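SLT domain-containing protein (Bdellovibrio bacteriovorus HD100, PDB 6TAB) is a lysozyme-type peptidoglycan hydrolase with altered substrate specificity that facilitates exit of the predator from its prey cell. Local coordinates at residues Met139-Ser144 with Gly168-Ile172; Lys147-Ser151 with Leu190-Leu194. One frame throughout, in Å; residues are numbered along the deposited sequence. Where two conformers were deposited one is given.

In the fold
Following the chain from the N terminus, helix 125-144 supplies the first segment of contact 1, and the turn at 147-151 that leads into strand 151-154 supplies the first of contact 2. The hairpin of strands 151-154 and 163-167 comes next. The chain then returns to 168-172, where contact 1 closes a loop around the hairpin against helix 125-144. It runs on through helix 174-178 to 190-194, where contact 2 closes a second, longer loop at the start of helix 193-211. The two loops cross, since their segments alternate. Met150 O is hydrogen-bonded to Gly168 N and Gln171 NE2, which joins the two contacts; together they tie helix 125-144 and the hairpin base to helix 193-211.

Contact 1: Met139-Ser144 with Gly168-Ile172; sequences MVRFES and GLLQI
Gln171 meets Glu143 from an unusual backbone: its phi and psi are both positive (55° and 56°), in the left-handed region, although it is not a glycine. Bent at chi2, its side chain curls back so that NE2 gives Gly168 O a nearly straight bond of 3.0 Å, in the carbonyl plane on a lone pair. Gln171 N binds the same oxygen, so one carbonyl grips the residue twice, while Met150 O takes a second bond from NE2. The amide is thereby held, leaving the aliphatic part to face the helix: Gln171 CB lies 3.5 Å from Glu143 OE1, and Gln171 CG equally near Glu143 O.

One hydrogen bond joins the two segments: Ser144 OG, placed between its own N and carbonyl carbon (chi1 66°), donates to Leu169 O at 2.8 Å, approaching well off the C=O line. Beside it Val140 drives CG2 against Leu170 CD2 (3.6 Å), the two side chains meeting almost at right angles, with Met139 CB touching the same methyl. Asn196 and Trp229 take up Leu170 N and O.

The Gly168-Gln171 type I turn thus runs into a G1 bulge opposite Arg167. Glu143-Ser144 corresponds to the Glu-Ser motif, and Gly168-Gln171 to the GLMQ-type motif, of SLT-family lytic transglycosylases and related lysozymes; Glu143 sits where relatives carry the catalytic acid in the active-site cleft, and probably plays that role here.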
loop_
_atom_site.group_PDB
_atom_site.type_symbol
_atom_site.label_atom_id
_atom_site.label_comp_id
_atom_site.label_asym_id
_atom_site.label_seq_id
_atom_site.Cartn_x
_atom_site.Cartn_y
_atom_site.Cartn_z
ATOM N N MET A 139 5.467 -2.495 -1.347
ATOM C CA MET A 139 5.150 -2.558 0.096
ATOM C C MET A 139 4.997 -4.030 0.548
ATOM O O MET A 139 5.502 -4.416 1.627
ATOM C CB MET A 139 3.888 -1.736 0.390
ATOM C CG MET A 139 4.060 -0.238 0.089
ATOM S SD MET A 139 2.452 0.650 -0.072
ATOM C CE MET A 139 1.767 0.346 1.560
ATOM N N VAL A 140 4.291 -4.841 -0.253
ATOM C CA VAL A 140 4.143 -6.298 0.040
ATOM C C VAL A 140 5.529 -6.968 0.133
ATOM O O VAL A 140 5.748 -7.795 1.044
ATOM C CB VAL A 140 3.224 -6.960 -1.001
ATOM C CG1 VAL A 140 3.272 -8.489 -0.871
ATOM C CG2 VAL A 140 1.778 -6.434 -0.918
ATOM N N ARG A 141 6.438 -6.633 -0.788
ATOM C CA ARG A 141 7.791 -7.241 -0.787
ATOM C C ARG A 141 8.416 -7.102 0.609
ATOM O O ARG A 141 8.973 -8.081 1.136
ATOM C CB ARG A 141 8.712 -6.577 -1.830
ATOM C CG ARG A 141 10.212 -6.854 -1.694
ATOM C CD ARG A 141 10.666 -8.289 -1.772
ATOM N NE ARG A 141 12.112 -8.364 -1.504
ATOM C CZ ARG A 141 12.666 -8.520 -0.304
ATOM N NH1 ARG A 141 11.906 -8.566 0.785
ATOM N NH2 ARG A 141 13.989 -8.641 -0.219
ATOM N N PHE A 142 8.327 -5.902 1.205
ATOM C CA PHE A 142 9.033 -5.642 2.491
ATOM C C PHE A 142 8.196 -5.978 3.734
ATOM O O PHE A 142 8.795 -6.210 4.798
ATOM C CB PHE A 142 9.626 -4.220 2.530
ATOM C CG PHE A 142 10.780 -4.057 1.570
ATOM C CD1 PHE A 142 11.993 -4.717 1.794
ATOM C CD2 PHE A 142 10.618 -3.388 0.368
ATOM C CE1 PHE A 142 13.027 -4.613 0.876
ATOM C CE2 PHE A 142 11.651 -3.281 -0.540
ATOM C CZ PHE A 142 12.850 -3.921 -0.294
ATOM N N GLU A 143 6.846 -5.964 3.635
ATOM C CA GLU A 143 6.025 -6.345 4.796
ATOM C C GLU A 143 5.989 -7.874 4.998
ATOM O O GLU A 143 6.038 -8.335 6.139
ATOM C CB GLU A 143 4.609 -5.762 4.677
ATOM C CG GLU A 143 4.526 -4.261 4.850
ATOM C CD GLU A 143 4.825 -3.777 6.255
ATOM O OE1 GLU A 143 4.909 -4.635 7.200
ATOM O OE2 GLU A 143 4.888 -2.526 6.458
ATOM N N SER A 144 5.784 -8.627 3.912
ATOM C CA SER A 144 5.571 -10.115 3.985
ATOM C C SER A 144 6.395 -10.968 2.996
ATOM O O SER A 144 6.224 -12.185 2.994
ATOM C CB SER A 144 4.107 -10.419 3.743
ATOM O OG SER A 144 3.733 -10.084 2.411
ATOM N N GLY A 168 -1.044 -11.146 6.967
ATOM C CA GLY A 168 -1.204 -11.154 5.504
ATOM C C GLY A 168 -0.219 -10.260 4.748
ATOM O O GLY A 168 0.797 -9.785 5.285
ATOM N N LEU A 169 -0.559 -10.023 3.478
ATOM C CA LEU A 169 0.378 -9.430 2.505
ATOM C C LEU A 169 0.927 -8.071 2.986
ATOM O O LEU A 169 2.132 -7.776 2.804
ATOM C CB LEU A 169 -0.281 -9.296 1.127
ATOM C CG LEU A 169 -0.579 -10.592 0.379
ATOM C CD1 LEU A 169 -1.226 -10.254 -0.955
ATOM C CD2 LEU A 169 0.677 -11.451 0.207
ATOM N N LEU A 170 0.034 -7.194 3.501
ATOM C CA LEU A 170 0.395 -5.814 3.928
ATOM C C LEU A 170 0.476 -5.671 5.467
ATOM O O LEU A 170 0.613 -4.561 5.985
ATOM C CB LEU A 170 -0.623 -4.825 3.323
ATOM C CG LEU A 170 -0.527 -4.620 1.809
ATOM C CD1 LEU A 170 -1.755 -3.897 1.281
ATOM C CD2 LEU A 170 0.751 -3.885 1.433
ATOM N N GLN A 171 0.419 -6.793 6.198
ATOM C CA GLN A 171 0.612 -6.783 7.661
ATOM C C GLN A 171 -0.389 -5.788 8.315
ATOM O O GLN A 171 -0.025 -4.889 9.084
ATOM C CB GLN A 171 2.085 -6.568 8.028
ATOM C CG GLN A 171 2.943 -7.801 7.653
ATOM C CD GLN A 171 2.660 -8.986 8.556
ATOM O OE1 GLN A 171 3.135 -9.041 9.698
ATOM N NE2 GLN A 171 1.872 -9.941 8.072
ATOM N N ILE A 172 -1.672 -6.028 8.024
ATOM C CA ILE A 172 -2.817 -5.281 8.571
ATOM C C ILE A 172 -3.350 -6.068 9.766
ATOM O O ILE A 172 -3.244 -7.297 9.814
ATOM C CB ILE A 172 -3.885 -5.046 7.478
ATOM C CG1 ILE A 172 -3.293 -4.156 6.354
ATOM C CG2 ILE A 172 -5.195 -4.473 8.046
ATOM C CD1 ILE A 172 -4.115 -4.106 5.074
#

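Contact 2: Lys147-Ser151 with Leu190-Leu194; sequences KTAMS and LHDPL
Thr148 turns OG1 trans to its backbone N (chi1 -160°), and His191 swings CG away from its own carbonyl carbon (chi1 -64°), so that each side chain reaches the other residue's carbonyl. The pair joins the type I turn Lys147-Met150 to the N-terminus of helix 193-211, where Asp192 is the N-cap. Two bonds run in opposite senses between Thr148 and His191. His191 ND1 donates to Thr148 O at 2.9 Å with an N-H...O angle of 164°; the acceptor lies practically in the plane of the imidazole, and the donor comes in on a lone pair in the carbonyl plane. The return bond, Thr148 OG1 to His191 O at 2.8 Å, is less regular, because the hydroxyl sits well above the plane of that carbonyl.

Both ring nitrogens are engaged: NE2 is bonded to Arg167 NH1 of strand 163-167, which is consistent with a neutral ring carrying its hydrogen on ND1. The same two bonds should limit how far the imidazole can rotate.

Roughly at right angles to its bond with His191 O, Thr148 OG1 accepts from a water that also donates to Leu190 O, a bridge that links the turn to the residue before His191. Pro193, the first residue of the helix, lays its ring beside this hydroxyl, with CD 3.6 Å from Thr148 OG1. The helix start is closed by Leu194 N, which donates to Asp192 OD1 at 3.0 Å, while Asp192 OD2 is bonded to Gln195.

Between the ring nitrogens, the ring edge at His191 CE1 faces the turn, 3.3 Å from Met150 O.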
loop_
_atom_site.group_PDB
_atom_site.type_symbol
_atom_site.label_atom_id
_atom_site.label_comp_id
_atom_site.label_asym_id
_atom_site.label_seq_id
_atom_site.Cartn_x
_atom_site.Cartn_y
_atom_site.Cartn_z
ATOM N N LYS A 147 4.013 -13.430 1.231
ATOM C CA LYS A 147 3.487 -14.592 2.006
ATOM C C LYS A 147 2.162 -14.204 2.697
ATOM O O LYS A 147 2.147 -13.579 3.779
ATOM C CB LYS A 147 4.509 -15.074 3.046
ATOM C CG LYS A 147 5.811 -15.611 2.462
ATOM C CD LYS A 147 6.781 -16.079 3.523
ATOM C CE LYS A 147 7.462 -14.958 4.293
ATOM N NZ LYS A 147 8.599 -15.496 5.078
ATOM N N THR A 148 1.044 -14.631 2.080
ATOM C CA THR A 148 -0.304 -14.310 2.586
ATOM C C THR A 148 -0.556 -14.930 3.974
ATOM O O THR A 148 -1.411 -14.398 4.738
ATOM C CB THR A 148 -1.385 -14.669 1.557
ATOM O OG1 THR A 148 -2.608 -13.964 1.812
ATOM C CG2 THR A 148 -1.654 -16.163 1.452
ATOM N N ALA A 149 0.159 -16.015 4.328
ATOM C CA ALA A 149 -0.041 -16.675 5.656
ATOM C C ALA A 149 0.682 -15.968 6.823
ATOM O O ALA A 149 0.491 -16.347 7.971
ATOM C CB ALA A 149 0.424 -18.120 5.585
ATOM N N MET A 150 1.513 -14.957 6.539
ATOM C CA MET A 150 2.381 -14.375 7.572
ATOM C C MET A 150 1.557 -13.756 8.719
ATOM O O MET A 150 0.617 -12.950 8.502
ATOM C CB MET A 150 3.306 -13.301 6.992
ATOM C CG MET A 150 4.312 -12.771 8.010
ATOM S SD MET A 150 5.556 -11.653 7.309
ATOM C CE MET A 150 6.110 -10.898 8.844
ATOM N N SER A 151 1.947 -14.078 9.962
ATOM C CA SER A 151 1.416 -13.400 11.156
ATOM C C SER A 151 2.592 -12.974 12.051
ATOM O O SER A 151 3.556 -13.763 12.206
ATOM C CB SER A 151 0.421 -14.280 11.887
ATOM O OG SER A 151 1.040 -15.452 12.344
ATOM N N LEU A 190 -8.130 -11.869 6.852
ATOM C CA LEU A 190 -6.914 -11.055 6.614
ATOM C C LEU A 190 -5.850 -11.857 5.831
ATOM O O LEU A 190 -4.986 -11.238 5.177
ATOM C CB LEU A 190 -6.357 -10.470 7.924
ATOM C CG LEU A 190 -7.195 -9.334 8.556
ATOM C CD1 LEU A 190 -8.275 -9.906 9.483
ATOM C CD2 LEU A 190 -6.326 -8.303 9.291
ATOM N N HIS A 191 -5.933 -13.201 5.864
ATOM C CA HIS A 191 -5.028 -14.065 5.118
ATOM C C HIS A 191 -5.549 -14.353 3.698
ATOM O O HIS A 191 -4.887 -15.080 2.922
ATOM C CB HIS A 191 -4.734 -15.326 5.950
ATOM C CG HIS A 191 -4.014 -15.065 7.243
ATOM N ND1 HIS A 191 -2.699 -14.697 7.299
ATOM C CD2 HIS A 191 -4.478 -15.024 8.523
ATOM C CE1 HIS A 191 -2.343 -14.495 8.558
ATOM N NE2 HIS A 191 -3.441 -14.698 9.357
ATOM N N ASP A 192 -6.714 -13.811 3.322
ATOM C CA ASP A 192 -7.212 -13.810 1.942
ATOM C C ASP A 192 -6.512 -12.665 1.219
ATOM O O ASP A 192 -6.770 -11.500 1.568
ATOM C CB ASP A 192 -8.742 -13.679 1.919
ATOM C CG ASP A 192 -9.367 -13.557 0.531
ATOM O OD1 ASP A 192 -8.626 -13.236 -0.455
ATOM O OD2 ASP A 192 -10.631 -13.715 0.441
ATOM N N PRO A 193 -5.628 -12.936 0.221
ATOM C CA PRO A 193 -4.833 -11.870 -0.370
ATOM C C PRO A 193 -5.691 -10.763 -1.021
ATOM O O PRO A 193 -5.294 -9.573 -1.005
ATOM C CB PRO A 193 -3.924 -12.605 -1.370
ATOM C CG PRO A 193 -4.669 -13.853 -1.707
ATOM C CD PRO A 193 -5.368 -14.243 -0.423
ATOM N N LEU A 194 -6.837 -11.133 -1.601
ATOM C CA LEU A 194 -7.672 -10.128 -2.280
ATOM C C LEU A 194 -8.313 -9.171 -1.253
ATOM O O LEU A 194 -8.327 -7.935 -1.467
ATOM C CB LEU A 194 -8.729 -10.836 -3.136
ATOM C CG LEU A 194 -8.217 -11.857 -4.166
ATOM C CD1 LEU A 194 -9.387 -12.268 -5.030
ATOM C CD2 LEU A 194 -7.077 -11.304 -5.032
HETATM O O HOH W 1 -3.127 -11.444 2.831
#